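Local coordinates for mandelate racemase / muconate lactonizing enzyme family protein (PDB 4DXK) that probably acts as a metal-dependent enzyme of the mandelate racemase subgroup of the enolase superfamily, with a lyase or racemase activity not firmly established, at residues A[174-179]-A[186-191]; A[278-283]-A[311-316]; A[290-293]-A[297-300]; A[224-229]-A[243-248]; A[324-329]-A[366-371]. All blocks are in the same frame, centred on the assembly; numbering follows the deposited sequence.

The five contacts lie in the barrel domain, whose sodium site is built by Glu216, Glu242 and Glu268. Contacts 1 and 4 are neighbours, with centres 12 Å apart, and join where Phe176 CE1 meets Ile229 CG2 at 3.6 Å. Contacts 3 and 5 likewise touch, with centres 14 Å apart. Contact 3 is nested in the loop that contact 2 closes. Contacts 1 and 5, on opposite sides of the chain's centre, lie 33 Å apart between centres. The metal is ligated by other residues: the side chain of Pro244 in contact 4 lies about 10 Å from a bound sodium, and those of Phe176, Leu326 and Ile292 about 13 to 14 Å.

Contact 1: residues A[174-179]-A[186-191]; sequences WPFDAA and QYISMP
Ile188 extends its longer branch toward Ala179 and Phe176, and the meeting is almost wholly a matter of its terminal methyl. With CG1 anti to the backbone N (chi1 -171°) and the chain continuing extended, CD1 is carried out to the far segment, where it lies 3.9 Å from Ala179 CB. The same methyl approaches the ring of Phe176 at its edge, near the ring plane, with Ile188 CD1 4.2 Å from Phe176 CD1. The CG1-CD1 bond of Ile188 points at the edge of the phenyl ring, while Ala179 CB lies alongside the end of the branch. No direct hydrogen bond spans the pair. Instead one water donates to both backbones, 2.7 Å from Ala179 O and 2.8 Å from Tyr187 O, bridging two carbonyls that could not bond to each other. Tyr187 itself turns outward, and its OH is hydrogen-bonded to Asp212 of a second subunit. The arrangement links the turn after barrel strand 170-173 to the approach of helix 190-207. That helix packs Leu193, Ala196 and Phe200 on Phe176, whereas helix 223-232 places Ile229 against both Phe176 and Ile188.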
# COMPACT_ATOMS: atom_id res chain seq x y z
N TRP A 174 -33.77 14.70 -2.62
CA TRP A 174 -33.56 13.30 -2.26
C TRP A 174 -34.60 12.38 -2.91
O TRP A 174 -35.40 11.75 -2.21
CB TRP A 174 -33.51 13.10 -0.74
CG TRP A 174 -34.57 13.81 0.07
CD1 TRP A 174 -35.78 13.32 0.46
CD2 TRP A 174 -34.47 15.12 0.63
NE1 TRP A 174 -36.45 14.25 1.21
CE2 TRP A 174 -35.67 15.37 1.33
CE3 TRP A 174 -33.49 16.12 0.59
CZ2 TRP A 174 -35.91 16.58 1.98
CZ3 TRP A 174 -33.73 17.31 1.25
CH2 TRP A 174 -34.94 17.53 1.93
N PRO A 175 -34.58 12.29 -4.25
CA PRO A 175 -35.63 11.55 -4.95
C PRO A 175 -35.44 10.03 -4.94
O PRO A 175 -36.31 9.34 -5.48
CB PRO A 175 -35.53 12.10 -6.38
CG PRO A 175 -34.10 12.44 -6.54
CD PRO A 175 -33.63 12.92 -5.18
N PHE A 176 -34.36 9.52 -4.35
CA PHE A 176 -34.13 8.08 -4.32
C PHE A 176 -34.60 7.42 -3.02
O PHE A 176 -34.55 6.20 -2.89
CB PHE A 176 -32.64 7.78 -4.53
CG PHE A 176 -32.11 8.24 -5.87
CD1 PHE A 176 -32.22 7.42 -6.98
CD2 PHE A 176 -31.54 9.49 -6.01
CE1 PHE A 176 -31.75 7.85 -8.22
CE2 PHE A 176 -31.08 9.92 -7.25
CZ PHE A 176 -31.18 9.11 -8.35
N ASP A 177 -35.06 8.22 -2.06
CA ASP A 177 -35.39 7.68 -0.75
C ASP A 177 -36.57 6.70 -0.80
O ASP A 177 -36.57 5.69 -0.10
CB ASP A 177 -35.71 8.79 0.25
CG ASP A 177 -34.48 9.55 0.72
OD1 ASP A 177 -33.42 9.50 0.07
OD2 ASP A 177 -34.59 10.24 1.76
N ALA A 178 -37.56 7.00 -1.64
CA ALA A 178 -38.73 6.12 -1.75
C ALA A 178 -38.33 4.74 -2.26
O ALA A 178 -38.74 3.70 -1.71
CB ALA A 178 -39.79 6.74 -2.65
N ALA A 179 -37.50 4.72 -3.29
CA ALA A 179 -36.99 3.46 -3.82
C ALA A 179 -36.15 2.71 -2.78
O ALA A 179 -36.25 1.49 -2.67
CB ALA A 179 -36.17 3.72 -5.07
N GLN A 186 -31.06 -2.37 -0.78
CA GLN A 186 -30.27 -3.45 -1.35
C GLN A 186 -30.27 -3.44 -2.88
O GLN A 186 -29.38 -4.00 -3.51
CB GLN A 186 -30.75 -4.82 -0.87
CG GLN A 186 -30.44 -5.12 0.61
CD GLN A 186 -28.94 -5.43 0.92
OE1 GLN A 186 -28.13 -5.74 0.03
NE2 GLN A 186 -28.59 -5.34 2.20
N TYR A 187 -31.29 -2.80 -3.46
CA TYR A 187 -31.59 -2.97 -4.88
C TYR A 187 -32.44 -1.82 -5.40
O TYR A 187 -33.30 -1.30 -4.69
CB TYR A 187 -32.36 -4.29 -5.08
CG TYR A 187 -32.93 -4.48 -6.47
CD1 TYR A 187 -32.11 -4.83 -7.54
CD2 TYR A 187 -34.28 -4.30 -6.71
CE1 TYR A 187 -32.62 -4.99 -8.81
CE2 TYR A 187 -34.81 -4.46 -7.98
CZ TYR A 187 -33.98 -4.81 -9.03
OH TYR A 187 -34.50 -4.97 -10.29
N ILE A 188 -32.19 -1.41 -6.65
CA ILE A 188 -33.09 -0.50 -7.34
C ILE A 188 -33.31 -1.01 -8.75
O ILE A 188 -32.36 -1.32 -9.47
CB ILE A 188 -32.58 0.98 -7.31
CG1 ILE A 188 -33.65 1.93 -7.85
CG2 ILE A 188 -31.27 1.13 -8.08
CD1 ILE A 188 -33.30 3.39 -7.64
N SER A 189 -34.58 -1.15 -9.13
CA SER A 189 -34.89 -1.60 -10.48
C SER A 189 -34.56 -0.46 -11.43
O SER A 189 -34.60 0.71 -11.04
CB SER A 189 -36.37 -1.96 -10.61
OG SER A 189 -37.18 -0.80 -10.61
N MET A 190 -34.24 -0.80 -12.67
CA MET A 190 -33.96 0.24 -13.65
C MET A 190 -35.15 1.17 -13.91
O MET A 190 -34.96 2.37 -14.05
CB MET A 190 -33.38 -0.35 -14.94
CG MET A 190 -31.95 -0.85 -14.73
SD MET A 190 -31.10 -1.39 -16.23
CE MET A 190 -31.98 -2.91 -16.58
N PRO A 191 -36.39 0.63 -13.95
CA PRO A 191 -37.51 1.57 -14.07
C PRO A 191 -37.62 2.53 -12.88
O PRO A 191 -37.92 3.70 -13.08
CB PRO A 191 -38.73 0.65 -14.15
CG PRO A 191 -38.21 -0.60 -14.76
CD PRO A 191 -36.84 -0.77 -14.15
O HOH W 1 -35.58 0.26 -4.95

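Contact 2: residues A[278-283]-A[311-316]; sequences DLLETG and WHLPVA
Trp311 and Leu313 receive Leu280 at the turn that leads from helix 297-310 into strand 315-317, part of the parallel beta-alpha-beta crossover of an alpha/beta barrel. Leu280 comes from the last turn of helix 272-281. At Trp311 the indole lies against the leucine along its length. Leu280 CB stands over the five-membered ring, 4.0 Å from its centroid and 10° off the normal, a CH-pi contact. Further along the indole, Leu280 CD1 sits over the same ring system toward its rim, 3.8 Å from Trp311 CE3. The two side chains therefore cross at a slant, with the indole laid flat on the aliphatic chain. In the assembly the tryptophan also makes a cation-pi contact with Arg277 of a neighbouring subunit.

His312 follows with positive phi, as the C-prime residue of a Schellman motif that ends the helix and turns the chain. This reversal brings Leu313 round to the same leucine: Leu313 CD1 meets Leu280 CD2 at 3.8 Å, the two side chains sliding past each other in opposite directions. In Leu280, CD1 and CB lie on the indole, while CD2 sits between Trp311 and Leu313, 3.9 Å from Trp311 CG. Pro314 and Ala316 then join the backbone bonding of strand 287-290 through Val288. Near the end of the opposing helix, Thr282 OG1 donates to Leu279 O at 2.7 Å in the carbonyl plane, while Thr282 N reaches the same oxygen at 3.1 Å.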
# COMPACT_ATOMS: atom_id res chain seq x y z
N ASP A 278 -10.62 9.70 10.18
CA ASP A 278 -10.87 8.44 9.50
C ASP A 278 -11.39 8.68 8.08
O ASP A 278 -10.98 8.01 7.13
CB ASP A 278 -11.89 7.59 10.29
CG ASP A 278 -11.33 7.04 11.61
OD1 ASP A 278 -10.12 7.15 11.88
OD2 ASP A 278 -12.15 6.48 12.37
N LEU A 279 -12.30 9.65 7.93
CA LEU A 279 -12.84 9.97 6.62
C LEU A 279 -11.74 10.48 5.69
O LEU A 279 -11.60 10.03 4.55
CB LEU A 279 -13.95 11.01 6.75
CG LEU A 279 -14.54 11.56 5.46
CD1 LEU A 279 -15.25 10.46 4.69
CD2 LEU A 279 -15.47 12.72 5.75
N LEU A 280 -10.94 11.42 6.17
CA LEU A 280 -9.84 11.94 5.36
C LEU A 280 -8.83 10.86 4.96
O LEU A 280 -8.31 10.85 3.84
CB LEU A 280 -9.15 13.10 6.08
CG LEU A 280 -10.02 14.33 6.34
CD1 LEU A 280 -9.33 15.31 7.28
CD2 LEU A 280 -10.37 15.03 5.03
N GLU A 281 -8.57 9.93 5.87
CA GLU A 281 -7.62 8.85 5.62
C GLU A 281 -8.07 7.88 4.54
O GLU A 281 -7.25 7.12 4.02
CB GLU A 281 -7.30 8.07 6.91
CG GLU A 281 -6.40 8.80 7.90
CD GLU A 281 -6.00 7.96 9.11
OE1 GLU A 281 -6.50 6.82 9.26
OE2 GLU A 281 -5.18 8.43 9.91
N THR A 282 -9.35 7.89 4.18
CA THR A 282 -9.81 7.01 3.12
C THR A 282 -9.27 7.42 1.76
O THR A 282 -9.22 6.60 0.86
CB THR A 282 -11.34 6.97 2.97
OG1 THR A 282 -11.82 8.24 2.53
CG2 THR A 282 -12.01 6.55 4.28
N GLY A 283 -8.90 8.69 1.60
CA GLY A 283 -8.54 9.20 0.29
C GLY A 283 -9.74 9.49 -0.60
O GLY A 283 -9.56 9.82 -1.78
N TRP A 311 -6.54 19.35 3.93
CA TRP A 311 -6.74 18.41 2.82
C TRP A 311 -7.26 19.09 1.55
O TRP A 311 -7.64 18.42 0.61
CB TRP A 311 -7.64 17.24 3.24
CG TRP A 311 -6.87 16.05 3.77
CD1 TRP A 311 -6.64 14.86 3.11
CD2 TRP A 311 -6.19 15.94 5.02
NE1 TRP A 311 -5.88 14.03 3.89
CE2 TRP A 311 -5.58 14.67 5.07
CE3 TRP A 311 -6.03 16.80 6.12
CZ2 TRP A 311 -4.83 14.23 6.17
CZ3 TRP A 311 -5.28 16.36 7.21
CH2 TRP A 311 -4.69 15.09 7.22
N HIS A 312 -7.27 20.42 1.53
CA HIS A 312 -7.74 21.17 0.36
C HIS A 312 -9.23 20.97 0.08
O HIS A 312 -9.67 21.10 -1.07
CB HIS A 312 -6.94 20.82 -0.91
CG HIS A 312 -5.46 20.98 -0.77
ND1 HIS A 312 -4.86 22.19 -0.47
CD2 HIS A 312 -4.45 20.09 -0.91
CE1 HIS A 312 -3.55 22.03 -0.42
NE2 HIS A 312 -3.27 20.77 -0.68
N LEU A 313 -10.00 20.70 1.14
CA LEU A 313 -11.42 20.41 1.01
C LEU A 313 -12.25 21.46 1.72
O LEU A 313 -11.78 22.10 2.67
CB LEU A 313 -11.73 19.03 1.60
CG LEU A 313 -11.03 17.86 0.92
CD1 LEU A 313 -11.31 16.55 1.64
CD2 LEU A 313 -11.47 17.75 -0.53
N PRO A 314 -13.51 21.62 1.29
CA PRO A 314 -14.39 22.59 1.92
C PRO A 314 -15.23 21.97 3.04
O PRO A 314 -15.33 20.74 3.14
CB PRO A 314 -15.31 22.97 0.76
CG PRO A 314 -15.48 21.67 0.01
CD PRO A 314 -14.15 20.95 0.14
N VAL A 315 -15.86 22.83 3.83
CA VAL A 315 -16.78 22.41 4.88
C VAL A 315 -18.16 23.01 4.61
O VAL A 315 -18.27 24.12 4.09
CB VAL A 315 -16.24 22.77 6.30
CG1 VAL A 315 -16.23 24.27 6.52
CG2 VAL A 315 -17.05 22.09 7.39
N ALA A 316 -19.22 22.28 4.95
CA ALA A 316 -20.60 22.73 4.73
C ALA A 316 -21.42 22.29 5.94
O ALA A 316 -21.89 21.16 6.00
CB ALA A 316 -21.18 22.14 3.45

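Contact 3: residues A[290-293]-A[297-300]; sequences LDIS and GLSE
The backbone bends back on itself between Ile292 and Gly297, bringing their CA atoms to 4.6 Å, in the loop that joins strand 287-290 of the alpha/beta barrel to helix 297-310. Gly297 N donates to Ile292 O at 2.9 Å, but the bond is weak, its angle at the hydrogen being only 122°. The same carbonyl takes a second, CH-type approach from Gly297 CA at 3.0 Å, so that one oxygen is addressed by two neighbouring atoms of the glycine. Gly297 has a positive phi of 89°, a conformation that suits glycine.

Among side chains, Ile292 CG2 and Leu298 CD2 meet loosely at 4.3 Å. Helix 79-99 lies over both, contributing Ile89 to Ile292 and Trp92 to Leu298, and helix 323-335 covers Ile292 as well.

Asp291 orders the other end of the loop. Its OD2 is hydrogen-bonded to His318 ND1, a pairing that resembles the His-Asp dyad of mandelate racemase. Its OD1 forms an Asx turn by accepting from Ser293 N at 2.8 Å, nearly head-on to the C-O bond. The hydroxyl Ser293 OG donates to the same OD1 at 2.7 Å, from the syn side and 27° out of the carboxylate plane.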
# COMPACT_ATOMS: atom_id res chain seq x y z
N LEU A 290 -20.83 18.42 8.41
CA LEU A 290 -20.94 18.15 9.83
C LEU A 290 -22.19 18.85 10.33
O LEU A 290 -22.69 19.76 9.67
CB LEU A 290 -19.69 18.63 10.57
CG LEU A 290 -19.28 20.10 10.45
CD1 LEU A 290 -20.09 21.01 11.36
CD2 LEU A 290 -17.80 20.26 10.75
N ASP A 291 -22.69 18.42 11.48
CA ASP A 291 -23.73 19.14 12.19
C ASP A 291 -23.16 19.45 13.56
O ASP A 291 -22.80 18.54 14.31
CB ASP A 291 -25.00 18.28 12.28
CG ASP A 291 -26.14 18.98 12.99
OD1 ASP A 291 -25.92 19.42 14.14
OD2 ASP A 291 -27.24 19.10 12.41
N ILE A 292 -23.07 20.74 13.88
CA ILE A 292 -22.41 21.16 15.11
C ILE A 292 -23.08 20.58 16.36
O ILE A 292 -22.42 20.42 17.38
CB ILE A 292 -22.34 22.69 15.23
CG1 ILE A 292 -23.73 23.31 15.23
CG2 ILE A 292 -21.49 23.28 14.11
CD1 ILE A 292 -23.70 24.79 15.49
N SER A 293 -24.37 20.29 16.27
CA SER A 293 -25.11 19.74 17.41
C SER A 293 -25.07 18.22 17.49
O SER A 293 -25.62 17.64 18.44
CB SER A 293 -26.57 20.22 17.40
OG SER A 293 -27.36 19.55 16.43
N GLY A 297 -20.06 19.83 18.96
CA GLY A 297 -20.20 21.26 19.19
C GLY A 297 -19.37 22.10 18.25
O GLY A 297 -18.70 21.59 17.33
N LEU A 298 -19.40 23.40 18.48
CA LEU A 298 -18.51 24.30 17.76
C LEU A 298 -17.05 23.94 18.04
O LEU A 298 -16.19 24.14 17.18
CB LEU A 298 -18.77 25.75 18.16
CG LEU A 298 -20.00 26.39 17.53
CD1 LEU A 298 -20.41 27.66 18.26
CD2 LEU A 298 -19.77 26.69 16.06
N SER A 299 -16.77 23.40 19.22
CA SER A 299 -15.40 23.03 19.58
C SER A 299 -14.83 21.96 18.64
O SER A 299 -13.73 22.12 18.10
CB SER A 299 -15.31 22.60 21.04
OG SER A 299 -15.54 23.73 21.87
N GLU A 300 -15.55 20.86 18.43
CA GLU A 300 -15.06 19.88 17.46
C GLU A 300 -15.19 20.40 16.04
O GLU A 300 -14.27 20.21 15.24
CB GLU A 300 -15.77 18.52 17.59
CG GLU A 300 -15.35 17.75 18.83
CD GLU A 300 -13.85 17.46 18.87
OE1 GLU A 300 -13.29 16.92 17.89
OE2 GLU A 300 -13.21 17.74 19.91

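Contact 4: residues A[224-229]-A[243-248]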
# COMPACT_ATOMS: atom_id res chain seq x y z
N LEU A 224 -23.36 -1.46 -3.68
CA LEU A 224 -23.57 -1.72 -5.10
C LEU A 224 -24.67 -0.85 -5.75
O LEU A 224 -24.42 -0.20 -6.76
CB LEU A 224 -23.77 -3.21 -5.40
CG LEU A 224 -22.63 -4.12 -4.94
CD1 LEU A 224 -22.94 -5.54 -5.36
CD2 LEU A 224 -21.28 -3.68 -5.51
N PRO A 225 -25.88 -0.80 -5.16
CA PRO A 225 -26.86 0.10 -5.77
C PRO A 225 -26.45 1.58 -5.64
O PRO A 225 -26.79 2.37 -6.52
CB PRO A 225 -28.15 -0.20 -5.00
CG PRO A 225 -27.70 -0.79 -3.70
CD PRO A 225 -26.48 -1.60 -4.07
N ALA A 226 -25.73 1.95 -4.59
CA ALA A 226 -25.22 3.32 -4.50
C ALA A 226 -24.33 3.65 -5.70
O ALA A 226 -24.46 4.73 -6.30
CB ALA A 226 -24.46 3.52 -3.19
N MET A 227 -23.43 2.74 -6.07
CA MET A 227 -22.56 2.98 -7.22
C MET A 227 -23.34 2.99 -8.53
O MET A 227 -23.05 3.78 -9.43
CB MET A 227 -21.41 1.96 -7.27
CG MET A 227 -20.38 2.15 -6.16
SD MET A 227 -18.88 1.16 -6.35
CE MET A 227 -19.53 -0.51 -6.19
N GLN A 228 -24.35 2.13 -8.64
CA GLN A 228 -25.21 2.09 -9.82
C GLN A 228 -25.92 3.43 -10.01
O GLN A 228 -25.96 3.98 -11.12
CB GLN A 228 -26.22 0.97 -9.64
CG GLN A 228 -27.20 0.79 -10.78
CD GLN A 228 -28.24 -0.27 -10.47
OE1 GLN A 228 -28.17 -0.94 -9.44
NE2 GLN A 228 -29.20 -0.44 -11.37
N ILE A 229 -26.48 3.95 -8.93
CA ILE A 229 -27.16 5.24 -8.95
C ILE A 229 -26.19 6.38 -9.29
O ILE A 229 -26.51 7.26 -10.10
CB ILE A 229 -27.89 5.52 -7.61
CG1 ILE A 229 -29.03 4.52 -7.40
CG2 ILE A 229 -28.37 6.96 -7.54
CD1 ILE A 229 -29.56 4.50 -5.98
N ASP A 243 -24.01 11.39 1.78
CA ASP A 243 -24.34 10.17 2.51
C ASP A 243 -24.88 9.07 1.60
O ASP A 243 -25.96 8.53 1.83
CB ASP A 243 -25.29 10.50 3.67
CG ASP A 243 -24.61 11.30 4.76
OD1 ASP A 243 -23.40 11.13 4.92
OD2 ASP A 243 -25.28 12.09 5.45
N PRO A 244 -24.10 8.70 0.57
CA PRO A 244 -24.60 7.70 -0.38
C PRO A 244 -24.77 6.31 0.23
O PRO A 244 -25.58 5.52 -0.27
CB PRO A 244 -23.51 7.67 -1.45
CG PRO A 244 -22.26 8.15 -0.74
CD PRO A 244 -22.76 9.20 0.19
N ILE A 245 -23.99 6.02 1.27
CA ILE A 245 -24.05 4.77 2.02
C ILE A 245 -23.97 5.11 3.50
O ILE A 245 -23.72 6.25 3.86
CB ILE A 245 -22.91 3.78 1.63
CG1 ILE A 245 -21.54 4.37 1.97
CG2 ILE A 245 -23.00 3.37 0.15
CD1 ILE A 245 -20.40 3.36 1.86
N LYS A 246 -24.18 4.12 4.36
CA LYS A 246 -24.05 4.30 5.80
C LYS A 246 -22.60 4.62 6.12
O LYS A 246 -21.68 4.02 5.57
CB LYS A 246 -24.46 3.02 6.52
CG LYS A 246 -24.72 3.20 8.01
CD LYS A 246 -26.06 3.83 8.27
CE LYS A 246 -26.43 3.76 9.75
NZ LYS A 246 -27.68 4.50 9.97
N MET A 247 -22.38 5.56 7.03
CA MET A 247 -21.03 6.03 7.34
C MET A 247 -20.40 5.28 8.52
O MET A 247 -19.82 5.89 9.42
CB MET A 247 -21.07 7.54 7.58
CG MET A 247 -21.47 8.32 6.33
SD MET A 247 -20.11 8.35 5.16
CE MET A 247 -20.95 8.84 3.67
N ASP A 248 -20.52 3.95 8.51
CA ASP A 248 -20.04 3.12 9.62
C ASP A 248 -18.72 2.38 9.42
O ASP A 248 -18.00 2.10 10.39
CB ASP A 248 -21.11 2.15 10.12
CG ASP A 248 -21.76 1.34 9.02
OD1 ASP A 248 -21.36 1.41 7.83
OD2 ASP A 248 -22.70 0.60 9.39
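The loop after barrel strand 240-242, whose Glu242 binds sodium, meets helix 223-232 where Pro244 and Ile245 come up against Ala226. Helix and loop come near at the alanine, with Ala226 CA and Pro244 CA 6.0 Å apart. Ala226 CB is the single side-chain atom the helix brings. It touches Ile245 CG2 at 3.6 Å, methyl to methyl, and stands 3.7 Å from Pro244 O, so the branch and the carbonyl oxygen meet the methyl from the same general side. Ile245 presents its shorter branch because CG1 occupies the crowded position between the backbone N and the carbonyl carbon (chi1 63°), putting CG2 beside the backbone N. Tyr256 of helix 253-259 packs on both Ala226 and Pro244 and extends the apolar patch. Polar bonds fix the loop elsewhere: Asp243 OD1 to Ser267 OG, and Ile245 O to Ser219 OG. Farther along, Lys246 reaches Gly70 O and Phe74 of a neighbouring subunit. With no hydrogen bond or charge pair across it, the contact probably rests mainly on dispersion and close fit; the loop's hydrogen bonds to Ser267 and Ser219 are made outside it.

Contact 5: residues A[324-329]-A[366-371]; sequences VVLCAS and GMITVP
Cys327 and Leu326, on helix 323-335, face Pro371 and Ile368 of the strand 367-369 region; the side chains meet by apolar contacts, with no hydrogen bond between the segments. The tightest involves sulfur: Cys327 SG lies 3.6 Å from Pro371 CD and 3.8 Å from Pro371 CG, so it rests beside the methylene edge of the pyrrolidine ring. Its torsion, with SG anti to the backbone N (chi1 -180°), turns the thiol toward the proline. From the preceding residue of the helix, Leu326 CD1 meets Ile368 CD1 at 4.0 Å, the two side chains crossing at a slant. Val370 CG1 makes a looser approach to Cys327 O, at 4.3 Å.

Hydrogen bonds within each element and to its neighbours order the partners. In the helix, Val325 O accepts from Ser329 N at 2.9 Å and from Ser329 OG at 2.7 Å; the hydroxyl stands above the carbonyl plane, 35° out of it, and the two donors come from opposite faces. The helix start is held by Glu33, whose carboxylate oxygens accept from Val324 N and Val325 N. On the strand side, Ile368 bonds through its backbone to Ile115 and Thr369 to Glu362.

Strand 367-369 therefore lies between strands 115-118 and 362-364, antiparallel to both, and the contact seats a helix of the barrel domain on that sheet. With Glu33 of strand 30-35 in the N-terminal domain bonded to the same helix, the arrangement belongs to the two-domain architecture of the enolase superfamily.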
# COMPACT_ATOMS: atom_id res chain seq x y z
N VAL A 324 -31.16 27.79 16.53
CA VAL A 324 -29.87 28.01 17.18
C VAL A 324 -28.75 27.32 16.39
O VAL A 324 -27.69 27.89 16.17
CB VAL A 324 -29.87 27.58 18.66
CG1 VAL A 324 -28.48 27.67 19.25
CG2 VAL A 324 -30.86 28.41 19.45
N VAL A 325 -29.01 26.09 15.94
CA VAL A 325 -28.04 25.40 15.10
C VAL A 325 -27.81 26.16 13.80
O VAL A 325 -26.67 26.31 13.37
CB VAL A 325 -28.40 23.91 14.86
CG1 VAL A 325 -27.56 23.30 13.73
CG2 VAL A 325 -28.20 23.14 16.13
N LEU A 326 -28.87 26.66 13.17
CA LEU A 326 -28.67 27.47 11.97
C LEU A 326 -27.78 28.68 12.27
O LEU A 326 -26.84 28.98 11.53
CB LEU A 326 -30.01 27.91 11.39
CG LEU A 326 -29.91 28.90 10.22
CD1 LEU A 326 -29.20 28.29 9.01
CD2 LEU A 326 -31.28 29.41 9.81
N CYS A 327 -28.06 29.36 13.38
CA CYS A 327 -27.31 30.55 13.71
C CYS A 327 -25.84 30.25 14.03
O CYS A 327 -24.93 30.88 13.48
CB CYS A 327 -27.98 31.28 14.87
SG CYS A 327 -27.11 32.76 15.33
N ALA A 328 -25.60 29.32 14.94
CA ALA A 328 -24.23 28.97 15.31
C ALA A 328 -23.44 28.43 14.10
O ALA A 328 -22.24 28.68 13.96
CB ALA A 328 -24.22 28.00 16.46
N SER A 329 -24.13 27.70 13.23
CA SER A 329 -23.48 27.21 12.02
C SER A 329 -23.09 28.36 11.11
O SER A 329 -22.04 28.32 10.44
CB SER A 329 -24.39 26.25 11.26
OG SER A 329 -24.66 25.10 12.04
N GLY A 366 -29.79 35.32 -1.72
CA GLY A 366 -29.13 34.03 -1.66
C GLY A 366 -27.91 33.95 -0.76
O GLY A 366 -27.16 32.97 -0.83
N MET A 367 -27.71 34.96 0.08
CA MET A 367 -26.60 34.98 1.02
C MET A 367 -27.13 35.09 2.43
O MET A 367 -28.08 35.84 2.68
CB MET A 367 -25.68 36.17 0.75
CG MET A 367 -25.29 36.35 -0.70
SD MET A 367 -24.19 35.06 -1.28
CE MET A 367 -22.66 35.51 -0.48
N ILE A 368 -26.52 34.37 3.37
CA ILE A 368 -26.96 34.39 4.76
C ILE A 368 -25.89 35.00 5.66
O ILE A 368 -24.68 34.84 5.40
CB ILE A 368 -27.37 32.96 5.23
CG1 ILE A 368 -28.02 32.98 6.61
CG2 ILE A 368 -26.17 32.01 5.20
CD1 ILE A 368 -28.71 31.67 6.96
N THR A 369 -26.32 35.72 6.69
CA THR A 369 -25.41 36.25 7.69
C THR A 369 -25.99 36.11 9.08
O THR A 369 -27.17 35.76 9.24
CB THR A 369 -25.03 37.71 7.39
OG1 THR A 369 -23.91 38.08 8.20
CG2 THR A 369 -26.20 38.65 7.66
N VAL A 370 -25.18 36.35 10.11
CA VAL A 370 -25.62 36.20 11.49
C VAL A 370 -26.49 37.38 11.95
O VAL A 370 -26.37 38.49 11.43
CB VAL A 370 -24.43 36.05 12.45
CG1 VAL A 370 -23.66 34.77 12.15
CG2 VAL A 370 -23.50 37.26 12.37
N PRO A 371 -27.37 37.15 12.94
CA PRO A 371 -28.00 38.30 13.59
C PRO A 371 -26.92 39.06 14.36
O PRO A 371 -25.92 38.48 14.76
CB PRO A 371 -29.00 37.66 14.56
CG PRO A 371 -28.44 36.32 14.85
CD PRO A 371 -27.70 35.88 13.61